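Local coordinates for MaoC-like dehydratase (Phytophthora Capsici, PDB 3KH8), which probably catalyses the hydration or dehydration of acyl-CoA substrates, as a MaoC-like lyase built from hot-dog domains, at residues A[197-202]-A[278-283]. Sequence-based numbering, arbitrary orientation.
Sequences PARVQI and RVRFSS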
ATOM      1  N   PRO A 197     -34.574  -6.877  -1.162  1.00 28.58           N
ATOM      2  CA  PRO A 197     -34.435  -8.328  -1.267  1.00 28.17           C
ATOM      3  C   PRO A 197     -34.713  -9.009   0.075  1.00 27.76           C
ATOM      4  O   PRO A 197     -34.723  -8.346   1.116  1.00 27.36           O
ATOM      5  CB  PRO A 197     -32.963  -8.515  -1.664  1.00 28.15           C
ATOM      6  CG  PRO A 197     -32.278  -7.302  -1.168  1.00 28.32           C
ATOM      7  CD  PRO A 197     -33.277  -6.190  -1.310  1.00 28.75           C
ATOM      8  N   ALA A 198     -34.941 -10.319   0.037  1.00 27.52           N
ATOM      9  CA  ALA A 198     -35.213 -11.103   1.241  1.00 27.36           C
ATOM     10  C   ALA A 198     -34.109 -10.940   2.279  1.00 27.31           C
ATOM     11  O   ALA A 198     -32.922 -10.883   1.934  1.00 27.38           O
ATOM     12  CB  ALA A 198     -35.388 -12.570   0.884  1.00 27.42           C
ATOM     13  N   ARG A 199     -34.512 -10.851   3.545  1.00 27.01           N
ATOM     14  CA  ARG A 199     -33.576 -10.819   4.665  1.00 26.91           C
ATOM     15  C   ARG A 199     -32.783 -12.118   4.718  1.00 26.21           C
ATOM     16  O   ARG A 199     -33.355 -13.206   4.627  1.00 26.15           O
ATOM     17  CB  ARG A 199     -34.322 -10.599   5.986  1.00 27.33           C
ATOM     18  CG  ARG A 199     -33.499 -10.905   7.242  1.00 28.80           C
ATOM     19  CD  ARG A 199     -34.191 -10.432   8.519  1.00 30.88           C
ATOM     20  NE  ARG A 199     -34.337  -8.978   8.563  1.00 32.43           N
ATOM     21  CZ  ARG A 199     -33.347  -8.121   8.800  1.00 33.58           C
ATOM     22  NH1 ARG A 199     -32.109  -8.555   9.016  1.00 33.61           N
ATOM     23  NH2 ARG A 199     -33.594  -6.818   8.816  1.00 34.19           N
ATOM     24  N   VAL A 200     -31.467 -11.993   4.852  1.00 25.53           N
ATOM     25  CA  VAL A 200     -30.590 -13.153   4.940  1.00 24.75           C
ATOM     26  C   VAL A 200     -30.731 -13.837   6.300  1.00 24.55           C
ATOM     27  O   VAL A 200     -30.541 -13.218   7.349  1.00 24.43           O
ATOM     28  CB  VAL A 200     -29.113 -12.773   4.659  1.00 24.76           C
ATOM     29  CG1 VAL A 200     -28.186 -13.965   4.890  1.00 24.26           C
ATOM     30  CG2 VAL A 200     -28.969 -12.248   3.237  1.00 23.85           C
ATOM     31  N   GLN A 201     -31.089 -15.115   6.267  1.00 24.15           N
ATOM     32  CA  GLN A 201     -31.169 -15.921   7.478  1.00 23.97           C
ATOM     33  C   GLN A 201     -29.941 -16.820   7.551  1.00 23.64           C
ATOM     34  O   GLN A 201     -29.805 -17.762   6.777  1.00 23.59           O
ATOM     35  CB  GLN A 201     -32.472 -16.733   7.509  1.00 23.90           C
ATOM     36  CG  GLN A 201     -33.723 -15.855   7.543  1.00 24.32           C
ATOM     37  CD  GLN A 201     -35.037 -16.625   7.444  1.00 25.18           C
ATOM     38  OE1 GLN A 201     -35.085 -17.849   7.587  1.00 25.67           O
ATOM     39  NE2 GLN A 201     -36.116 -15.895   7.205  1.00 25.26           N
ATOM     40  N   ILE A 202     -29.030 -16.495   8.464  1.00 23.41           N
ATOM     41  CA  ILE A 202     -27.834 -17.306   8.683  1.00 23.25           C
ATOM     42  C   ILE A 202     -28.264 -18.655   9.279  1.00 23.46           C
ATOM     43  O   ILE A 202     -28.969 -18.682  10.290  1.00 23.28           O
ATOM     44  CB  ILE A 202     -26.808 -16.586   9.606  1.00 23.15           C
ATOM     45  CG1 ILE A 202     -26.278 -15.290   8.959  1.00 22.68           C
ATOM     46  CG2 ILE A 202     -25.669 -17.528  10.031  1.00 23.02           C
ATOM     47  CD1 ILE A 202     -25.629 -15.448   7.579  1.00 22.25           C
ATOM     48  N   ARG A 278     -23.564  -9.177  -0.581  1.00 15.40           N
ATOM     49  CA  ARG A 278     -24.199  -8.174   0.274  1.00 15.34           C
ATOM     50  C   ARG A 278     -24.043  -8.534   1.746  1.00 15.45           C
ATOM     51  O   ARG A 278     -24.064  -9.712   2.115  1.00 15.29           O
ATOM     52  CB  ARG A 278     -25.670  -7.965  -0.099  1.00 15.60           C
ATOM     53  CG  ARG A 278     -26.560  -9.204   0.015  1.00 15.95           C
ATOM     54  CD  ARG A 278     -27.995  -8.829  -0.307  1.00 17.24           C
ATOM     55  NE  ARG A 278     -28.891  -9.983  -0.351  1.00 17.42           N
ATOM     56  CZ  ARG A 278     -29.975 -10.125   0.408  1.00 17.66           C
ATOM     57  NH1 ARG A 278     -30.312  -9.185   1.288  1.00 17.76           N
ATOM     58  NH2 ARG A 278     -30.730 -11.206   0.280  1.00 17.95           N
ATOM     59  N   VAL A 279     -23.872  -7.516   2.583  1.00 15.39           N
ATOM     60  CA  VAL A 279     -23.574  -7.719   3.995  1.00 15.53           C
ATOM     61  C   VAL A 279     -24.207  -6.606   4.812  1.00 16.32           C
ATOM     62  O   VAL A 279     -24.632  -5.580   4.262  1.00 16.23           O
ATOM     63  CB  VAL A 279     -22.034  -7.704   4.277  1.00 15.34           C
ATOM     64  CG1 VAL A 279     -21.297  -8.771   3.466  1.00 14.42           C
ATOM     65  CG2 VAL A 279     -21.427  -6.312   4.024  1.00 14.72           C
ATOM     66  N   ARG A 280     -24.268  -6.810   6.123  1.00 16.73           N
ATOM     67  CA  ARG A 280     -24.433  -5.683   7.028  1.00 17.91           C
ATOM     68  C   ARG A 280     -23.282  -5.641   8.019  1.00 17.82           C
ATOM     69  O   ARG A 280     -22.709  -6.676   8.366  1.00 18.08           O
ATOM     70  CB  ARG A 280     -25.802  -5.683   7.725  1.00 18.30           C
ATOM     71  CG  ARG A 280     -25.972  -6.699   8.828  1.00 20.32           C
ATOM     72  CD  ARG A 280     -27.377  -6.622   9.436  1.00 22.32           C
ATOM     73  NE  ARG A 280     -27.705  -7.871  10.117  1.00 24.50           N
ATOM     74  CZ  ARG A 280     -28.313  -8.905   9.543  1.00 24.68           C
ATOM     75  NH1 ARG A 280     -28.691  -8.847   8.272  1.00 24.28           N
ATOM     76  NH2 ARG A 280     -28.553  -9.997  10.250  1.00 25.80           N
ATOM     77  N   PHE A 281     -22.935  -4.437   8.457  1.00 18.08           N
ATOM     78  CA  PHE A 281     -21.870  -4.258   9.426  1.00 18.57           C
ATOM     79  C   PHE A 281     -22.488  -4.165  10.809  1.00 18.83           C
ATOM     80  O   PHE A 281     -23.231  -3.227  11.113  1.00 19.24           O
ATOM     81  CB  PHE A 281     -21.034  -3.025   9.075  1.00 18.45           C
ATOM     82  CG  PHE A 281     -20.513  -3.043   7.664  1.00 18.71           C
ATOM     83  CD1 PHE A 281     -19.443  -3.864   7.314  1.00 18.39           C
ATOM     84  CD2 PHE A 281     -21.111  -2.265   6.678  1.00 19.37           C
ATOM     85  CE1 PHE A 281     -18.966  -3.901   6.003  1.00 18.97           C
ATOM     86  CE2 PHE A 281     -20.639  -2.296   5.357  1.00 19.58           C
ATOM     87  CZ  PHE A 281     -19.565  -3.115   5.024  1.00 19.16           C
ATOM     88  N   SER A 282     -22.183  -5.151  11.643  1.00 18.84           N
ATOM     89  CA  SER A 282     -22.922  -5.337  12.890  1.00 18.84           C
ATOM     90  C   SER A 282     -22.188  -4.812  14.118  1.00 18.86           C
ATOM     91  O   SER A 282     -22.823  -4.363  15.071  1.00 19.13           O
ATOM     92  CB  SER A 282     -23.318  -6.807  13.060  1.00 18.63           C
ATOM     93  OG  SER A 282     -22.241  -7.659  12.728  1.00 18.81           O
ATOM     94  N   SER A 283     -20.858  -4.862  14.090  1.00 18.84           N
ATOM     95  CA  SER A 283     -20.032  -4.332  15.178  1.00 18.78           C
ATOM     96  C   SER A 283     -18.622  -4.022  14.666  1.00 18.56           C
ATOM     97  O   SER A 283     -18.228  -4.529  13.611  1.00 18.33           O
ATOM     98  CB  SER A 283     -19.992  -5.305  16.366  1.00 18.76           C
ATOM     99  OG  SER A 283     -19.166  -6.422  16.093  1.00 19.99           O
TER
HETATM  100  O   HOH W   1     -32.805  -7.360   2.682  1.00 32.31           O
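Arg278 reaches across from its strand to the carbonyl oxygen of Ala198, and it illustrates how a long, straight side chain can tie a loop to the face of a sheet. CB sets out toward residues 197-202, and CG lies between the backbone N and the carbonyl carbon (chi1 60°). From CG to NE the chain runs extended, carrying to the loop the guanidinium that makes the contacts. There Val200 CG2, turned anti to its own carbonyl carbon and toward the arginine, lies over one face, 3.7 Å from Arg278 CZ. On the opposite face Pro197 leans in, with CG 3.7 Å from Arg278 NH1, and both aliphatic groups are offset toward the rim of the plane. At the edge, NH2 donates to Ala198 O at 2.8 Å (N-H...O 159°), an approach in the carbonyl plane and almost in the guanidinium plane. NH1 adds a weak, more bent bond to the same oxygen at 3.2 Å, as well as a weak one to a water that donates to Pro197 O over 2.7 Å. The loop runs from strand 192-193 to strand 209-214, probably as the linker between the two units of a hydratase-2-like double hot-dog fold, while strand 274-281 lies between strands 123-132 and 314-324 in the continuous antiparallel sheet. Glu321 of strand 314-324 forms a salt bridge with Arg278 NH2, a second acceptor that probably restrains the rotation of the guanidinium. Further along, Arg199, bent at chi3, sends NH1 over one face of the Arg280 guanidinium, 3.5 Å from Arg280 NH1, edge against face with the planes 65° apart. These like charges lie close together at the surface, where the long, weak ion pair of Arg280 NH2 with Asp318 may offset part of the positive charge.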